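Local coordinates for uncharacterized protein (Bifidobacterium adolescentis ATCC 15703, PDB 3CPG), which probably binds pyridoxal 5'-phosphate and takes part in keeping the supply of this cofactor in balance, at residues P116-G121 with T137-D142; G195-G200 with T236-E241. One frame throughout, in Å; residues are numbered along the deposited sequence.

Both contacts lie in the same curled parallel sheet, that of a TIM barrel of the alanine racemase N-terminal family, with their centres about 13 Å apart. Contact 1 joins strands 113-119 and 137-141, with its centre about 5 Å from the centre of the chain; contact 2, whose centre is about 13 Å from that of the chain, sets the loop before strand 241-243 against strand 196-202. T137 OG1 of contact 1 meets Q199 OE1 of contact 2 at 2.8 Å, a probable hydrogen bond. Contact 1 is near the predicted cofactor lysine: the side chains of I120 and K57 are about 7 Å apart, and no cofactor is attached here. Contact 2 lies away from this site.

Contact 1 (P116-G121 with T137-D142); sequences PFHLIG and TIESVD
L119 and I138 form a parallel beta bridge with CA atoms 4.9 Å apart, where the strand segments 117-119 and 137-141 run side by side at 29° in the barrel sheet. They belong to one beta-alpha-beta unit of the TIM barrel, whose connection contains the short helix 128-131. Two backbone bonds join them: L119 N gives to T137 O at 3.1 Å, and L119 O receives E139 N at 2.9 Å. L119 and I138 point to the same face of the sheet, where I138 packs on I150 of helix 144-157. H118 and T137 occupy the other face, side by side. With CG anti to its carbonyl carbon (chi1 -63°), H118 brings its imidazole beside T137, whose CB sits 3.4 Å from the ring centroid almost on the ring normal, a CH-pi contact. The ring is fixed at its edge as well. ND1 donates to the anti lone pair of E139 OE2 at 2.7 Å, the oxygen slightly out of the ring plane and the carboxylate turned 76° from the ring, and NE2 meets a water in the ring plane at 2.8 Å. Gripped at both nitrogens and covered over one face, the imidazole has little freedom to rotate. A leucine in place of H118 would probably leave buried E139 OE2 without its ring N-H and the water without its nitrogen partner. The other carboxylate oxygen, E139 OE1, bonds to S243 OG, while T137 OG1 is turned to Q199. I120 runs alongside E139, its CG2 3.7 Å from E139 CD, and also packs on L53 and A55 of strand 51-55. Beyond the bridge, S140 OG stands between its backbone N and carbonyl carbon and donates to G121 O at 2.7 Å, from above the carbonyl plane.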
ATOM      1  N   PRO A 116       7.252  -2.639   6.004  1.00  5.28           N
ATOM      2  CA  PRO A 116       6.139  -1.695   6.158  1.00  5.11           C
ATOM      3  C   PRO A 116       4.809  -2.416   6.351  1.00  5.30           C
ATOM      4  O   PRO A 116       4.570  -3.466   5.757  1.00  4.15           O
ATOM      5  CB  PRO A 116       6.183  -0.898   4.858  1.00  5.50           C
ATOM      6  CG  PRO A 116       7.648  -0.892   4.533  1.00  6.35           C
ATOM      7  CD  PRO A 116       8.036  -2.333   4.798  1.00  3.91           C
ATOM      8  N   PHE A 117       3.953  -1.849   7.195  1.00  3.67           N
ATOM      9  CA  PHE A 117       2.636  -2.422   7.461  1.00  4.97           C
ATOM     10  C   PHE A 117       1.673  -1.293   7.096  1.00  4.37           C
ATOM     11  O   PHE A 117       1.537  -0.328   7.839  1.00  5.15           O
ATOM     12  CB  PHE A 117       2.519  -2.790   8.951  1.00  4.86           C
ATOM     13  CG  PHE A 117       1.313  -3.637   9.300  1.00  5.23           C
ATOM     14  CD1 PHE A 117       1.286  -4.349  10.498  1.00  5.58           C
ATOM     15  CD2 PHE A 117       0.201  -3.699   8.465  1.00  6.48           C
ATOM     16  CE1 PHE A 117       0.169  -5.111  10.861  1.00  7.20           C
ATOM     17  CE2 PHE A 117      -0.918  -4.456   8.817  1.00  7.45           C
ATOM     18  CZ  PHE A 117      -0.934  -5.162  10.018  1.00  7.32           C
ATOM     19  N   HIS A 118       1.047  -1.405   5.929  1.00  3.61           N
ATOM     20  CA  HIS A 118       0.120  -0.381   5.458  1.00  4.30           C
ATOM     21  C   HIS A 118      -1.344  -0.743   5.599  1.00  4.13           C
ATOM     22  O   HIS A 118      -1.701  -1.911   5.730  1.00  5.93           O
ATOM     23  CB  HIS A 118       0.352  -0.082   3.970  1.00  3.44           C
ATOM     24  CG  HIS A 118       1.697   0.491   3.657  1.00  4.91           C
ATOM     25  ND1 HIS A 118       1.976   1.102   2.453  1.00  5.96           N
ATOM     26  CD2 HIS A 118       2.847   0.520   4.372  1.00  4.09           C
ATOM     27  CE1 HIS A 118       3.242   1.485   2.440  1.00  5.11           C
ATOM     28  NE2 HIS A 118       3.791   1.143   3.590  1.00  5.30           N
ATOM     29  N   LEU A 119      -2.183   0.287   5.584  1.00  5.90           N
ATOM     30  CA  LEU A 119      -3.625   0.097   5.595  1.00  4.24           C
ATOM     31  C   LEU A 119      -3.929   0.501   4.161  1.00  4.46           C
ATOM     32  O   LEU A 119      -3.578   1.606   3.742  1.00  4.93           O
ATOM     33  CB  LEU A 119      -4.343   1.052   6.551  1.00  4.66           C
ATOM     34  CG  LEU A 119      -5.863   0.831   6.479  1.00  3.81           C
ATOM     35  CD1 LEU A 119      -6.205  -0.510   7.119  1.00  5.90           C
ATOM     36  CD2 LEU A 119      -6.608   1.946   7.182  1.00  4.83           C
ATOM     37  N   ILE A 120      -4.547  -0.392   3.398  1.00  4.43           N
ATOM     38  CA  ILE A 120      -4.852  -0.088   2.010  1.00  4.49           C
ATOM     39  C   ILE A 120      -6.349  -0.038   1.732  1.00  5.48           C
ATOM     40  O   ILE A 120      -6.766   0.243   0.611  1.00  7.51           O
ATOM     41  CB  ILE A 120      -4.170  -1.104   1.067  1.00  4.98           C
ATOM     42  CG1 ILE A 120      -4.713  -2.508   1.328  1.00  3.63           C
ATOM     43  CG2 ILE A 120      -2.664  -1.094   1.303  1.00  6.24           C
ATOM     44  CD1 ILE A 120      -4.126  -3.577   0.412  1.00  5.26           C
ATOM     45  N   GLY A 121      -7.150  -0.311   2.759  1.00  5.09           N
ATOM     46  CA  GLY A 121      -8.597  -0.257   2.613  1.00  5.84           C
ATOM     47  C   GLY A 121      -9.091   1.080   3.142  1.00  5.26           C
ATOM     48  O   GLY A 121      -8.336   1.799   3.798  1.00  6.66           O
ATOM     49  N   THR A 137       1.989   3.493   7.282  1.00  6.42           N
ATOM     50  CA  THR A 137       1.468   4.238   6.144  1.00  4.98           C
ATOM     51  C   THR A 137       0.001   3.920   5.874  1.00  5.53           C
ATOM     52  O   THR A 137      -0.397   2.757   5.842  1.00  3.49           O
ATOM     53  CB  THR A 137       2.256   3.942   4.847  1.00  5.68           C
ATOM     54  OG1 THR A 137       3.635   4.283   5.024  1.00  6.80           O
ATOM     55  CG2 THR A 137       1.692   4.763   3.691  1.00  5.39           C
ATOM     56  N   ILE A 138      -0.798   4.967   5.692  1.00  4.04           N
ATOM     57  CA  ILE A 138      -2.216   4.818   5.369  1.00  4.33           C
ATOM     58  C   ILE A 138      -2.350   5.198   3.891  1.00  5.35           C
ATOM     59  O   ILE A 138      -2.294   6.377   3.533  1.00  4.45           O
ATOM     60  CB  ILE A 138      -3.093   5.759   6.228  1.00  5.20           C
ATOM     61  CG1 ILE A 138      -2.969   5.380   7.706  1.00  6.70           C
ATOM     62  CG2 ILE A 138      -4.547   5.670   5.771  1.00  4.91           C
ATOM     63  CD1 ILE A 138      -3.646   6.363   8.661  1.00  6.32           C
ATOM     64  N   GLU A 139      -2.527   4.193   3.036  1.00  3.33           N
ATOM     65  CA  GLU A 139      -2.615   4.412   1.595  1.00  3.53           C
ATOM     66  C   GLU A 139      -3.950   4.907   1.063  1.00  5.50           C
ATOM     67  O   GLU A 139      -4.045   5.297  -0.101  1.00  6.58           O
ATOM     68  CB  GLU A 139      -2.275   3.117   0.851  1.00  2.84           C
ATOM     69  CG  GLU A 139      -0.849   2.636   1.024  1.00  4.81           C
ATOM     70  CD  GLU A 139      -0.475   1.591  -0.011  1.00  4.51           C
ATOM     71  OE1 GLU A 139      -1.141   1.544  -1.069  1.00  5.73           O
ATOM     72  OE2 GLU A 139       0.490   0.832   0.218  1.00  5.37           O
ATOM     73  N   SER A 140      -4.972   4.909   1.910  1.00  4.64           N
ATOM     74  CA  SER A 140      -6.316   5.285   1.481  1.00  5.89           C
ATOM     75  C   SER A 140      -6.812   6.687   1.822  1.00  6.47           C
ATOM     76  O   SER A 140      -8.014   6.888   1.974  1.00  6.81           O
ATOM     77  CB  SER A 140      -7.304   4.268   2.046  1.00  5.80           C
ATOM     78  OG  SER A 140      -7.179   4.226   3.459  1.00  6.92           O
ATOM     79  N   VAL A 141      -5.914   7.655   1.949  1.00  5.90           N
ATOM     80  CA  VAL A 141      -6.352   9.011   2.268  1.00  5.49           C
ATOM     81  C   VAL A 141      -6.907   9.627   0.983  1.00  7.65           C
ATOM     82  O   VAL A 141      -6.158   9.954   0.060  1.00  7.61           O
ATOM     83  CB  VAL A 141      -5.185   9.840   2.823  1.00  4.79           C
ATOM     84  CG1 VAL A 141      -5.681  11.207   3.269  1.00  4.81           C
ATOM     85  CG2 VAL A 141      -4.549   9.100   4.002  1.00  6.35           C
ATOM     86  N   ASP A 142      -8.228   9.789   0.936  1.00  7.36           N
ATOM     87  CA  ASP A 142      -8.897  10.301  -0.253  1.00  7.94           C
ATOM     88  C   ASP A 142      -9.443  11.722  -0.161  1.00  7.71           C
ATOM     89  O   ASP A 142     -10.146  12.172  -1.067  1.00  8.08           O
ATOM     90  CB  ASP A 142     -10.034   9.344  -0.630  1.00 11.58           C
ATOM     91  CG  ASP A 142     -11.103   9.253   0.449  1.00 15.15           C
ATOM     92  OD1 ASP A 142     -10.766   9.388   1.642  1.00 18.87           O
ATOM     93  OD2 ASP A 142     -12.284   9.035   0.110  1.00 22.79           O
TER
HETATM   94  O   HOH W   1       6.254   2.490   3.647  1.00 19.66           O

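Contact 2 (G195-G200 with T236-E241); sequences GIELQG and TDRCRE
Q199 O receives two backbone N-H groups, a nearly straight bond from E241 N (2.9 Å, 165°) that arrives in the carbonyl plane on a lone pair, and a weak, bent one from R240 N at 3.2 Å. The first belongs to the parallel bridge of G200 with E241, by which the incoming chain joins the TIM-barrel sheet. Only glycine suits position G200: a CB would run into E241 O and, at these backbone angles, into the carbonyl O of Q199. Before the bridge, residues T236 to C239 make a type I turn, and C239 is the centre of an inverse gamma turn. L198 O and R238 O, both acceptors, come close without bonding; a water donates to L198 O at 2.7 Å and accepts from R238 N at 2.9 Å, while R238 O takes a CA-H contact from Q199 CA. Nearer the surface, the extended side chain of E197, with CG anti to its N (chi1 -176°), crosses R238 obliquely. E197 OE2 touches R238 CD at 3.2 Å and makes a long salt bridge to R238 NE; although the two flat groups are only 7° from parallel, the oxygen is well out of the guanidinium plane, so no N-H points at it. D237 adds a second carboxylate to this network. Q199 NE2 holds the carboxylate from the other oxygen, donating to the anti lone pair of E197 OE1 at 2.9 Å, and the amide's OE1 is turned to T137. Deeper in, L198 CD2 meets C239 SG at 3.8 Å. L198 also packs on A187 of helix 183-191, while on the loop side C239 reaches I228 of helix 211-231; the other edge of strand 196-202 pairs with strand 161-166.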
ATOM      1  N   GLY A 195       2.174  15.903  11.691  1.00  9.45           N
ATOM      2  CA  GLY A 195       1.830  14.536  12.037  1.00  9.11           C
ATOM      3  C   GLY A 195       1.682  13.575  10.871  1.00 10.61           C
ATOM      4  O   GLY A 195       1.451  12.384  11.078  1.00  8.78           O
ATOM      5  N   ILE A 196       1.792  14.077   9.645  1.00 10.00           N
ATOM      6  CA  ILE A 196       1.690  13.205   8.483  1.00 11.15           C
ATOM      7  C   ILE A 196       2.782  13.482   7.462  1.00 10.62           C
ATOM      8  O   ILE A 196       3.284  14.605   7.342  1.00 11.27           O
ATOM      9  CB  ILE A 196       0.308  13.310   7.776  1.00 13.87           C
ATOM     10  CG1 ILE A 196       0.019  14.753   7.374  1.00 16.20           C
ATOM     11  CG2 ILE A 196      -0.789  12.767   8.683  1.00 14.88           C
ATOM     12  CD1 ILE A 196      -1.329  14.928   6.697  1.00 20.11           C
ATOM     13  N   GLU A 197       3.166  12.434   6.745  1.00  8.63           N
ATOM     14  CA  GLU A 197       4.182  12.543   5.713  1.00  8.11           C
ATOM     15  C   GLU A 197       3.614  11.994   4.406  1.00  7.52           C
ATOM     16  O   GLU A 197       3.350  10.799   4.288  1.00  7.38           O
ATOM     17  CB  GLU A 197       5.434  11.751   6.098  1.00  8.55           C
ATOM     18  CG  GLU A 197       6.572  11.891   5.099  1.00 11.91           C
ATOM     19  CD  GLU A 197       7.813  11.115   5.496  1.00 14.80           C
ATOM     20  OE1 GLU A 197       7.824   9.875   5.344  1.00 16.05           O
ATOM     21  OE2 GLU A 197       8.781  11.749   5.966  1.00 18.04           O
ATOM     22  N   LEU A 198       3.420  12.872   3.431  1.00  5.88           N
ATOM     23  CA  LEU A 198       2.897  12.454   2.132  1.00  5.78           C
ATOM     24  C   LEU A 198       4.002  11.683   1.414  1.00  6.89           C
ATOM     25  O   LEU A 198       5.021  12.261   1.031  1.00  7.99           O
ATOM     26  CB  LEU A 198       2.499  13.681   1.315  1.00  6.08           C
ATOM     27  CG  LEU A 198       2.011  13.429  -0.108  1.00  5.89           C
ATOM     28  CD1 LEU A 198       0.766  12.552  -0.090  1.00  7.07           C
ATOM     29  CD2 LEU A 198       1.729  14.765  -0.775  1.00  7.77           C
ATOM     30  N   GLN A 199       3.797  10.385   1.220  1.00  4.58           N
ATOM     31  CA  GLN A 199       4.823   9.552   0.592  1.00  4.09           C
ATOM     32  C   GLN A 199       4.546   9.125  -0.844  1.00  3.87           C
ATOM     33  O   GLN A 199       5.332   8.375  -1.434  1.00  4.99           O
ATOM     34  CB  GLN A 199       5.060   8.318   1.464  1.00  4.73           C
ATOM     35  CG  GLN A 199       5.318   8.681   2.919  1.00  6.32           C
ATOM     36  CD  GLN A 199       5.370   7.475   3.835  1.00  6.60           C
ATOM     37  OE1 GLN A 199       4.596   6.531   3.681  1.00  6.91           O
ATOM     38  NE2 GLN A 199       6.269   7.514   4.813  1.00  8.25           N
ATOM     39  N   GLY A 200       3.440   9.606  -1.404  1.00  4.62           N
ATOM     40  CA  GLY A 200       3.090   9.246  -2.765  1.00  4.95           C
ATOM     41  C   GLY A 200       1.592   9.183  -3.005  1.00  4.61           C
ATOM     42  O   GLY A 200       0.800   9.700  -2.211  1.00  4.15           O
ATOM     43  N   THR A 236       6.008  18.202   0.343  1.00 11.36           N
ATOM     44  CA  THR A 236       5.722  17.460  -0.883  1.00 11.07           C
ATOM     45  C   THR A 236       6.934  16.751  -1.484  1.00 11.99           C
ATOM     46  O   THR A 236       6.790  15.969  -2.420  1.00 12.49           O
ATOM     47  CB  THR A 236       5.150  18.384  -1.978  1.00 11.48           C
ATOM     48  OG1 THR A 236       6.149  19.335  -2.365  1.00 13.14           O
ATOM     49  CG2 THR A 236       3.917  19.122  -1.473  1.00 10.68           C
ATOM     50  N   ASP A 237       8.123  17.010  -0.947  1.00 13.04           N
ATOM     51  CA  ASP A 237       9.342  16.409  -1.489  1.00 14.78           C
ATOM     52  C   ASP A 237       9.471  14.892  -1.351  1.00 13.43           C
ATOM     53  O   ASP A 237      10.359  14.293  -1.958  1.00 14.99           O
ATOM     54  CB  ASP A 237      10.576  17.070  -0.870  1.00 20.01           C
ATOM     55  CG  ASP A 237      10.765  16.697   0.580  1.00 24.19           C
ATOM     56  OD1 ASP A 237       9.870  17.002   1.395  1.00 28.87           O
ATOM     57  OD2 ASP A 237      11.811  16.096   0.905  1.00 30.55           O
ATOM     58  N   ARG A 238       8.605  14.268  -0.560  1.00 11.70           N
ATOM     59  CA  ARG A 238       8.670  12.822  -0.383  1.00 10.97           C
ATOM     60  C   ARG A 238       7.503  12.093  -1.039  1.00  9.37           C
ATOM     61  O   ARG A 238       7.300  10.903  -0.814  1.00 10.06           O
ATOM     62  CB  ARG A 238       8.744  12.470   1.105  1.00 12.85           C
ATOM     63  CG  ARG A 238      10.099  12.780   1.730  1.00 18.39           C
ATOM     64  CD  ARG A 238      10.199  12.225   3.142  1.00 23.34           C
ATOM     65  NE  ARG A 238      11.550  12.325   3.690  1.00 28.46           N
ATOM     66  CZ  ARG A 238      12.179  13.468   3.942  1.00 30.09           C
ATOM     67  NH1 ARG A 238      11.581  14.627   3.695  1.00 31.36           N
ATOM     68  NH2 ARG A 238      13.406  13.455   4.448  1.00 32.24           N
ATOM     69  N   CYS A 239       6.739  12.814  -1.851  1.00  7.77           N
ATOM     70  CA  CYS A 239       5.599  12.233  -2.555  1.00  7.71           C
ATOM     71  C   CYS A 239       6.171  11.497  -3.763  1.00  7.68           C
ATOM     72  O   CYS A 239       6.063  11.962  -4.896  1.00  8.75           O
ATOM     73  CB  CYS A 239       4.651  13.351  -3.005  1.00  8.71           C
ATOM     74  SG  CYS A 239       3.111  12.787  -3.763  1.00  9.65           S
ATOM     75  N   ARG A 240       6.776  10.339  -3.514  1.00  8.20           N
ATOM     76  CA  ARG A 240       7.418   9.581  -4.583  1.00  8.79           C
ATOM     77  C   ARG A 240       6.803   8.249  -4.987  1.00  8.62           C
ATOM     78  O   ARG A 240       7.014   7.789  -6.106  1.00  8.90           O
ATOM     79  CB  ARG A 240       8.883   9.345  -4.214  1.00 11.21           C
ATOM     80  CG  ARG A 240       9.711  10.609  -4.133  1.00 16.26           C
ATOM     81  CD  ARG A 240      11.082  10.326  -3.540  1.00 21.82           C
ATOM     82  NE  ARG A 240      11.946  11.502  -3.585  1.00 27.57           N
ATOM     83  CZ  ARG A 240      12.418  12.039  -4.705  1.00 30.59           C
ATOM     84  NH1 ARG A 240      12.110  11.507  -5.881  1.00 31.83           N
ATOM     85  NH2 ARG A 240      13.201  13.108  -4.652  1.00 33.24           N
ATOM     86  N   GLU A 241       6.053   7.619  -4.093  1.00  6.72           N
ATOM     87  CA  GLU A 241       5.480   6.322  -4.421  1.00  6.29           C
ATOM     88  C   GLU A 241       4.244   6.365  -5.306  1.00  5.64           C
ATOM     89  O   GLU A 241       3.481   7.334  -5.307  1.00  5.16           O
ATOM     90  CB  GLU A 241       5.119   5.557  -3.142  1.00  6.74           C
ATOM     91  CG  GLU A 241       6.233   5.461  -2.116  1.00 10.47           C
ATOM     92  CD  GLU A 241       7.224   4.342  -2.392  1.00 14.08           C
ATOM     93  OE1 GLU A 241       7.158   3.712  -3.469  1.00 14.10           O
ATOM     94  OE2 GLU A 241       8.078   4.097  -1.512  1.00 16.38           O
TER
HETATM   95  O   HOH W   2       6.268  14.653   1.142  1.00 11.44           O